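PDB 1DVP: hepatocyte growth factor-regulated tyrosine kinase substrate from Drosophila melanogaster, which acts in endosome membrane invagination and multivesicular body formation, inhibits tyrosine kinase receptor signalling by promoting degradation of active receptors, and binds ubiquitin, phosphatidylinositol and zinc. Local coordinates for residues 175-180 with 184-189; 196-201 with 205-210. All blocks are in the same frame, centred on the assembly; numbering follows the deposited sequence.

Contact 1 (175-180 with 184-189); sequences NRKHHC and GQVFCG. With ZN (zinc ion), chain B; ZN (zinc ion), chain C.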
ATOM      1  N   ASN A 175      -0.831  16.829   3.998  1.00 23.22           N
ATOM      2  CA  ASN A 175      -1.521  16.397   2.775  1.00 23.35           C
ATOM      3  C   ASN A 175      -0.683  15.208   2.303  1.00 23.39           C
ATOM      4  O   ASN A 175       0.052  15.309   1.366  1.00 23.48           O
ATOM      5  CB  ASN A 175      -1.509  17.549   1.760  1.00 23.78           C
ATOM      6  CG  ASN A 175      -2.473  17.356   0.599  1.00 24.01           C
ATOM      7  OD1 ASN A 175      -3.082  16.322   0.447  1.00 24.78           O
ATOM      8  ND2 ASN A 175      -2.600  18.394  -0.256  1.00 24.34           N
ATOM      9  N   ARG A 176      -0.818  14.081   2.994  1.00 23.26           N
ATOM     10  CA  ARG A 176      -0.024  12.884   2.759  1.00 22.88           C
ATOM     11  C   ARG A 176      -0.538  11.924   1.677  1.00 22.30           C
ATOM     12  O   ARG A 176      -1.681  12.012   1.193  1.00 21.73           O
ATOM     13  CB  ARG A 176       0.116  12.143   4.089  1.00 24.20           C
ATOM     14  CG  ARG A 176      -1.232  11.621   4.613  1.00 25.68           C
ATOM     15  CD  ARG A 176      -1.056  10.773   5.882  1.00 27.48           C
ATOM     16  NE  ARG A 176      -2.352  10.384   6.420  1.00 28.72           N
ATOM     17  CZ  ARG A 176      -2.987   9.247   6.223  1.00 29.41           C
ATOM     18  NH1 ARG A 176      -2.479   8.237   5.468  1.00 29.61           N
ATOM     19  NH2 ARG A 176      -4.209   9.153   6.762  1.00 30.17           N
ATOM     20  N   LYS A 177       0.314  10.969   1.335  1.00 21.49           N
ATOM     21  CA  LYS A 177      -0.012  10.013   0.296  1.00 20.83           C
ATOM     22  C   LYS A 177      -0.927   8.906   0.748  1.00 20.17           C
ATOM     23  O   LYS A 177      -1.067   8.609   1.953  1.00 19.18           O
ATOM     24  CB  LYS A 177       1.273   9.424  -0.268  1.00 21.45           C
ATOM     25  CG  LYS A 177       2.155   8.781   0.783  1.00 22.39           C
ATOM     26  CD  LYS A 177       3.573   8.465   0.188  1.00 23.17           C
ATOM     27  CE  LYS A 177       4.065   9.639  -0.629  1.00 23.93           C
ATOM     28  NZ  LYS A 177       4.894  10.628   0.181  1.00 24.20           N
ATOM     29  N   HIS A 178      -1.580   8.322  -0.240  1.00 19.27           N
ATOM     30  CA  HIS A 178      -2.496   7.219  -0.012  1.00 18.85           C
ATOM     31  C   HIS A 178      -2.363   6.385  -1.264  1.00 18.55           C
ATOM     32  O   HIS A 178      -2.202   6.970  -2.343  1.00 18.32           O
ATOM     33  CB  HIS A 178      -3.955   7.706   0.077  1.00 18.58           C
ATOM     34  CG  HIS A 178      -4.214   8.685   1.166  1.00 18.52           C
ATOM     35  ND1 HIS A 178      -4.513   8.310   2.474  1.00 17.95           N
ATOM     36  CD2 HIS A 178      -4.146  10.045   1.161  1.00 18.37           C
ATOM     37  CE1 HIS A 178      -4.600   9.398   3.217  1.00 18.72           C
ATOM     38  NE2 HIS A 178      -4.379  10.461   2.449  1.00 18.17           N
ATOM     39  N   HIS A 179      -2.385   5.045  -1.152  1.00 18.03           N
ATOM     40  CA  HIS A 179      -2.329   4.258  -2.372  1.00 17.67           C
ATOM     41  C   HIS A 179      -3.726   3.849  -2.845  1.00 17.28           C
ATOM     42  O   HIS A 179      -4.644   3.550  -2.038  1.00 17.07           O
ATOM     43  CB  HIS A 179      -1.498   2.952  -2.178  1.00 18.88           C
ATOM     44  CG  HIS A 179      -0.044   3.192  -1.914  1.00 19.97           C
ATOM     45  ND1 HIS A 179       0.439   3.603  -0.684  1.00 20.31           N
ATOM     46  CD2 HIS A 179       1.037   3.071  -2.727  1.00 20.26           C
ATOM     47  CE1 HIS A 179       1.751   3.721  -0.749  1.00 20.84           C
ATOM     48  NE2 HIS A 179       2.138   3.405  -1.979  1.00 20.65           N
ATOM     49  N   CYS A 180      -3.898   3.848  -4.162  1.00 16.88           N
ATOM     50  CA  CYS A 180      -5.109   3.350  -4.794  1.00 16.49           C
ATOM     51  C   CYS A 180      -4.906   1.816  -4.758  1.00 16.35           C
ATOM     52  O   CYS A 180      -3.888   1.314  -5.248  1.00 15.82           O
ATOM     53  CB  CYS A 180      -5.162   3.744  -6.266  1.00 16.18           C
ATOM     54  SG  CYS A 180      -6.481   2.954  -7.234  1.00 17.83           S
ATOM     55  N   GLY A 184      -2.260   0.828  -7.606  1.00 18.51           N
ATOM     56  CA  GLY A 184      -1.033   0.900  -6.805  1.00 18.62           C
ATOM     57  C   GLY A 184      -0.307   2.248  -6.769  1.00 18.43           C
ATOM     58  O   GLY A 184       0.703   2.369  -6.095  1.00 18.44           O
ATOM     59  N   GLN A 185      -0.784   3.260  -7.508  1.00 18.40           N
ATOM     60  CA  GLN A 185      -0.115   4.585  -7.457  1.00 18.60           C
ATOM     61  C   GLN A 185      -0.472   5.318  -6.165  1.00 17.79           C
ATOM     62  O   GLN A 185      -1.436   4.901  -5.482  1.00 17.45           O
ATOM     63  CB  GLN A 185      -0.553   5.467  -8.642  1.00 19.38           C
ATOM     64  CG  GLN A 185       0.322   5.188  -9.864  1.00 21.06           C
ATOM     65  CD  GLN A 185       1.731   5.732  -9.643  1.00 21.89           C
ATOM     66  OE1 GLN A 185       2.046   6.482  -8.649  1.00 22.37           O
ATOM     67  NE2 GLN A 185       2.581   5.400 -10.546  1.00 22.33           N
ATOM     68  N   VAL A 186       0.265   6.411  -5.874  1.00 17.16           N
ATOM     69  CA  VAL A 186       0.039   7.233  -4.667  1.00 16.58           C
ATOM     70  C   VAL A 186      -0.669   8.464  -5.198  1.00 16.34           C
ATOM     71  O   VAL A 186      -0.352   8.906  -6.307  1.00 15.67           O
ATOM     72  CB  VAL A 186       1.339   7.704  -3.915  1.00 16.77           C
ATOM     73  CG1 VAL A 186       1.950   6.516  -3.122  1.00 17.10           C
ATOM     74  CG2 VAL A 186       2.345   8.218  -4.901  1.00 17.04           C
ATOM     75  N   PHE A 187      -1.625   8.939  -4.399  1.00 15.56           N
ATOM     76  CA  PHE A 187      -2.486  10.086  -4.666  1.00 15.38           C
ATOM     77  C   PHE A 187      -2.779  10.815  -3.351  1.00 15.29           C
ATOM     78  O   PHE A 187      -2.568  10.253  -2.235  1.00 14.54           O
ATOM     79  CB  PHE A 187      -3.858   9.610  -5.204  1.00 15.24           C
ATOM     80  CG  PHE A 187      -3.776   8.706  -6.418  1.00 15.06           C
ATOM     81  CD1 PHE A 187      -3.457   7.343  -6.311  1.00 14.89           C
ATOM     82  CD2 PHE A 187      -4.057   9.217  -7.682  1.00 15.27           C
ATOM     83  CE1 PHE A 187      -3.419   6.499  -7.447  1.00 15.10           C
ATOM     84  CE2 PHE A 187      -4.018   8.413  -8.808  1.00 15.06           C
ATOM     85  CZ  PHE A 187      -3.692   7.021  -8.692  1.00 15.43           C
ATOM     86  N   CYS A 188      -3.279  12.045  -3.493  1.00 14.84           N
ATOM     87  CA  CYS A 188      -3.700  12.845  -2.363  1.00 15.40           C
ATOM     88  C   CYS A 188      -5.095  12.258  -1.965  1.00 15.70           C
ATOM     89  O   CYS A 188      -5.674  11.445  -2.667  1.00 15.49           O
ATOM     90  CB  CYS A 188      -3.868  14.325  -2.745  1.00 15.05           C
ATOM     91  SG  CYS A 188      -5.179  14.617  -3.972  1.00 13.54           S
ATOM     92  N   GLY A 189      -5.562  12.631  -0.793  1.00 16.26           N
ATOM     93  CA  GLY A 189      -6.835  12.149  -0.282  1.00 17.05           C
ATOM     94  C   GLY A 189      -8.008  12.601  -1.172  1.00 17.66           C
ATOM     95  O   GLY A 189      -8.917  11.816  -1.389  1.00 17.19           O
TER
HETATM   96 ZN    ZN B 401      -4.615  14.545  -6.117  1.00 19.20          ZN
HETATM   97 ZN    ZN C 402      -6.015   3.819  -9.309  1.00 20.28          ZN
HETATM   98  O   HOH W   1      -3.787  13.658   1.104  1.00 19.55           O

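Contact 2 (196-201 with 205-210); sequences CPLPKY and KEVRVC. With ZN (zinc ion), chain C.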
ATOM      1  N   CYS A 196     -14.570   1.228  -3.426  1.00 29.52           N
ATOM      2  CA  CYS A 196     -15.360   0.175  -4.044  1.00 29.59           C
ATOM      3  C   CYS A 196     -14.646  -1.153  -3.852  1.00 28.93           C
ATOM      4  O   CYS A 196     -13.454  -1.206  -3.497  1.00 28.54           O
ATOM      5  CB  CYS A 196     -15.609   0.438  -5.536  1.00 29.97           C
ATOM      6  SG  CYS A 196     -14.171   0.308  -6.602  1.00 32.04           S
ATOM      7  N   PRO A 197     -15.391  -2.257  -4.039  1.00 28.51           N
ATOM      8  CA  PRO A 197     -14.719  -3.543  -3.853  1.00 27.92           C
ATOM      9  C   PRO A 197     -13.884  -3.914  -5.059  1.00 27.37           C
ATOM     10  O   PRO A 197     -14.058  -3.341  -6.137  1.00 27.57           O
ATOM     11  CB  PRO A 197     -15.889  -4.510  -3.573  1.00 27.99           C
ATOM     12  CG  PRO A 197     -17.032  -3.889  -4.266  1.00 28.15           C
ATOM     13  CD  PRO A 197     -16.854  -2.399  -4.027  1.00 28.35           C
ATOM     14  N   LEU A 198     -12.923  -4.818  -4.879  1.00 26.52           N
ATOM     15  CA  LEU A 198     -12.105  -5.249  -6.010  1.00 26.09           C
ATOM     16  C   LEU A 198     -12.113  -6.746  -5.847  1.00 25.86           C
ATOM     17  O   LEU A 198     -11.091  -7.408  -5.556  1.00 25.63           O
ATOM     18  CB  LEU A 198     -10.712  -4.669  -5.896  1.00 25.92           C
ATOM     19  CG  LEU A 198     -10.718  -3.125  -5.948  1.00 25.59           C
ATOM     20  CD1 LEU A 198      -9.348  -2.620  -5.531  1.00 25.67           C
ATOM     21  CD2 LEU A 198     -11.058  -2.638  -7.338  1.00 25.62           C
ATOM     22  N   PRO A 199     -13.292  -7.310  -6.072  1.00 25.71           N
ATOM     23  CA  PRO A 199     -13.424  -8.757  -5.907  1.00 25.77           C
ATOM     24  C   PRO A 199     -12.479  -9.617  -6.765  1.00 25.80           C
ATOM     25  O   PRO A 199     -12.121 -10.730  -6.387  1.00 25.61           O
ATOM     26  CB  PRO A 199     -14.927  -8.975  -6.110  1.00 25.68           C
ATOM     27  CG  PRO A 199     -15.302  -7.879  -7.110  1.00 25.91           C
ATOM     28  CD  PRO A 199     -14.474  -6.684  -6.703  1.00 25.59           C
ATOM     29  N   LYS A 200     -12.023  -9.093  -7.886  1.00 26.07           N
ATOM     30  CA  LYS A 200     -11.111  -9.885  -8.710  1.00 26.57           C
ATOM     31  C   LYS A 200      -9.739 -10.044  -8.093  1.00 26.62           C
ATOM     32  O   LYS A 200      -8.965 -10.934  -8.484  1.00 26.73           O
ATOM     33  CB  LYS A 200     -10.981  -9.306 -10.108  1.00 27.33           C
ATOM     34  CG  LYS A 200     -12.122  -9.686 -10.985  1.00 27.77           C
ATOM     35  CD  LYS A 200     -12.327  -8.645 -12.080  1.00 29.01           C
ATOM     36  CE  LYS A 200     -13.837  -8.472 -12.473  1.00 29.33           C
ATOM     37  NZ  LYS A 200     -14.549  -7.496 -11.564  1.00 30.35           N
ATOM     38  N   TYR A 201      -9.430  -9.181  -7.149  1.00 26.26           N
ATOM     39  CA  TYR A 201      -8.178  -9.270  -6.428  1.00 26.55           C
ATOM     40  C   TYR A 201      -8.414  -9.935  -5.072  1.00 26.17           C
ATOM     41  O   TYR A 201      -7.543  -9.885  -4.220  1.00 25.46           O
ATOM     42  CB  TYR A 201      -7.578  -7.888  -6.119  1.00 27.20           C
ATOM     43  CG  TYR A 201      -7.141  -7.078  -7.299  1.00 28.37           C
ATOM     44  CD1 TYR A 201      -6.892  -7.655  -8.526  1.00 29.06           C
ATOM     45  CD2 TYR A 201      -6.934  -5.702  -7.150  1.00 28.95           C
ATOM     46  CE1 TYR A 201      -6.439  -6.870  -9.606  1.00 29.67           C
ATOM     47  CE2 TYR A 201      -6.490  -4.937  -8.173  1.00 29.49           C
ATOM     48  CZ  TYR A 201      -6.238  -5.511  -9.410  1.00 30.00           C
ATOM     49  OH  TYR A 201      -5.742  -4.698 -10.405  1.00 30.12           O
ATOM     50  N   LYS A 205     -14.574  -6.234   0.450  1.00 28.99           N
ATOM     51  CA  LYS A 205     -14.929  -4.967   1.085  1.00 29.10           C
ATOM     52  C   LYS A 205     -14.539  -3.772   0.184  1.00 28.52           C
ATOM     53  O   LYS A 205     -13.668  -3.872  -0.688  1.00 28.65           O
ATOM     54  CB  LYS A 205     -14.194  -4.873   2.408  1.00 29.68           C
ATOM     55  CG  LYS A 205     -12.688  -4.586   2.252  1.00 30.50           C
ATOM     56  CD  LYS A 205     -11.949  -4.668   3.591  1.00 31.14           C
ATOM     57  CE  LYS A 205     -12.567  -3.774   4.622  1.00 31.45           C
ATOM     58  NZ  LYS A 205     -11.901  -2.416   4.631  1.00 32.18           N
ATOM     59  N   GLU A 206     -15.205  -2.645   0.380  1.00 27.94           N
ATOM     60  CA  GLU A 206     -14.922  -1.453  -0.399  1.00 27.22           C
ATOM     61  C   GLU A 206     -13.623  -0.852   0.129  1.00 26.24           C
ATOM     62  O   GLU A 206     -13.504  -0.608   1.322  1.00 25.97           O
ATOM     63  CB  GLU A 206     -16.061  -0.461  -0.258  1.00 28.07           C
ATOM     64  CG  GLU A 206     -17.225  -0.861  -1.129  1.00 30.03           C
ATOM     65  CD  GLU A 206     -18.341   0.141  -1.132  1.00 30.79           C
ATOM     66  OE1 GLU A 206     -19.362  -0.111  -1.814  1.00 31.40           O
ATOM     67  OE2 GLU A 206     -18.197   1.182  -0.453  1.00 31.94           O
ATOM     68  N   VAL A 207     -12.662  -0.643  -0.763  1.00 24.73           N
ATOM     69  CA  VAL A 207     -11.375  -0.099  -0.391  1.00 23.74           C
ATOM     70  C   VAL A 207     -11.111   1.210  -1.191  1.00 23.15           C
ATOM     71  O   VAL A 207     -11.765   1.492  -2.194  1.00 22.63           O
ATOM     72  CB  VAL A 207     -10.252  -1.129  -0.689  1.00 23.69           C
ATOM     73  CG1 VAL A 207     -10.357  -2.353   0.247  1.00 24.02           C
ATOM     74  CG2 VAL A 207     -10.345  -1.589  -2.132  1.00 23.52           C
ATOM     75  N   ARG A 208     -10.110   1.983  -0.759  1.00 22.56           N
ATOM     76  CA  ARG A 208      -9.775   3.258  -1.416  1.00 21.45           C
ATOM     77  C   ARG A 208      -9.288   3.065  -2.875  1.00 21.01           C
ATOM     78  O   ARG A 208      -8.469   2.200  -3.098  1.00 20.92           O
ATOM     79  CB  ARG A 208      -8.675   3.945  -0.581  1.00 21.15           C
ATOM     80  CG  ARG A 208      -8.116   5.227  -1.236  1.00 20.49           C
ATOM     81  CD  ARG A 208      -6.850   5.683  -0.558  1.00 20.45           C
ATOM     82  NE  ARG A 208      -7.095   5.928   0.855  1.00 20.58           N
ATOM     83  CZ  ARG A 208      -7.640   7.028   1.361  1.00 20.65           C
ATOM     84  NH1 ARG A 208      -8.009   8.013   0.570  1.00 20.55           N
ATOM     85  NH2 ARG A 208      -7.788   7.147   2.664  1.00 20.80           N
ATOM     86  N   VAL A 209      -9.834   3.822  -3.857  1.00 20.61           N
ATOM     87  CA  VAL A 209      -9.368   3.780  -5.239  1.00 20.34           C
ATOM     88  C   VAL A 209      -9.221   5.252  -5.772  1.00 20.59           C
ATOM     89  O   VAL A 209      -9.838   6.168  -5.255  1.00 20.90           O
ATOM     90  CB  VAL A 209     -10.336   3.024  -6.179  1.00 20.49           C
ATOM     91  CG1 VAL A 209     -10.366   1.520  -5.847  1.00 20.03           C
ATOM     92  CG2 VAL A 209     -11.752   3.557  -6.057  1.00 20.11           C
ATOM     93  N   CYS A 210      -8.412   5.469  -6.788  1.00 20.57           N
ATOM     94  CA  CYS A 210      -8.264   6.792  -7.372  1.00 20.88           C
ATOM     95  C   CYS A 210      -9.438   7.029  -8.370  1.00 21.40           C
ATOM     96  O   CYS A 210     -10.161   6.098  -8.791  1.00 20.95           O
ATOM     97  CB  CYS A 210      -6.914   6.899  -8.102  1.00 20.92           C
ATOM     98  SG  CYS A 210      -6.903   6.037  -9.636  1.00 21.79           S
TER
HETATM   99 ZN    ZN C 402      -6.015   3.819  -9.309  1.00 20.28          ZN

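Contact 1 (175-180 with 184-189)
The first antiparallel hairpin of the FYVE zinc finger pairs His178 and His179 with Phe187 and Val186, and has a zinc-binding cysteine in each arm. Phe187 N donates to His178 O at 2.9 Å, and the return bond from His178 N to Phe187 O is bent and weak (127°). Beyond this pair Cys180 N reaches Gln185 O at 3.0 Å, almost straight, and Gly184 N closes the turn on Cys180 O. His179 and Val186 form the non-hydrogen-bonded pair, their side chains alongside each other: Val186 CG1 lies over one face of the imidazole, 3.6 Å from its centroid, a CH-pi contact, while Gly184 O meets the ring edge in plane. The first strand carries the basic R(R/K)HHCR motif of FYVE domains, here Arg176 to Arg181, which binds phosphatidylinositol 3-phosphate in this family; ND1 of His178 and ND1 of His179 are each hydrogen-bonded to citrate, probably from the crystallisation liquor. On the Phe187 side, CE1 of that ring packs against Cys180 CB (3.5 Å). Cys180 SG binds one zinc ion at 2.3 Å, whereas Cys188 SG binds the other at 2.2 Å. One water bridges Asn175 OD1 and Arg176 O to Gly189 N.

Contact 2 (196-201 with 205-210)
Lys205 meets Pro197 through its backbone: the carbonyl Lys205 O receives a CA-H...O contact from Pro197 CA at 3.4 Å, and Pro197 CB also lies against that oxygen. At Glu206 the side chain runs alongside the proline ring, both pointing the same way, and Glu206 CG touches Pro197 CD at 3.3 Å. Its CG stands anti to the carbonyl carbon, and the extended chain carries the carboxylate farther out, past Pro197 CD; OE2 has a weak hydrogen bond to Gln195. The backbone pairing centres on Val207. Val207 N donates to Cys196 O at 2.9 Å along a straight N-H line (171°), although the donor stands above the carbonyl plane, 55° out of it. Cys196 N answers to Val207 O at 3.1 Å, completing an antiparallel hydrogen-bonded pair. Val207 CG2 meets Leu198 CD1 at 3.7 Å, the two side chains crossing at a slant. Arg208 turns away from the 196-201 segment: its NE is hydrogen-bonded to a citrate, probably from the crystallisation liquor, and its NH1 bonds Thr192. Val209 then points back, and its CG1 and CG2 are equally distant from Cys196 SG, 4.1 Å each, with Leu198 CD1 next to CG1; its backbone carries the pairing on to Lys194. Leu217 and Phe214 of helix 211-219 add to this apolar group, Leu217 touching Cys196 and Leu198, Phe214 touching Val209. Finally Cys210 SG binds zinc at 2.4 Å with Cys180, Cys183 and Cys213, and caps the start of the helix. The short strand axes cross at 98°, evidence of a strong local twist, and this two-stranded antiparallel sheet leads directly into the zinc-bound C-terminal helix, as in FYVE domains.

How the contacts relate
Both contacts belong to the FYVE zinc finger, with centres about 15 Å apart, beyond the helical VHS domain at the start of the chain. They come in series: the hairpin of contact 1 closes at 189 before strand 194-198 opens contact 2. One zinc ion joins them directly, since contact 1 supplies Cys180 and contact 2 Cys210 as ligands; the other zinc is bound by Cys188 with Cys164, Cys167 and Cys191. Direct packing reinforces the junction: Phe187 CZ lies 3.3 Å from Cys210 CB. Citrate, probably from the crystallisation liquor, is hydrogen-bonded by His178, His179 and Arg208, which would fit an anion-binding pocket between the two small sheets, as in FYVE domains that bind phosphatidylinositol 3-phosphate.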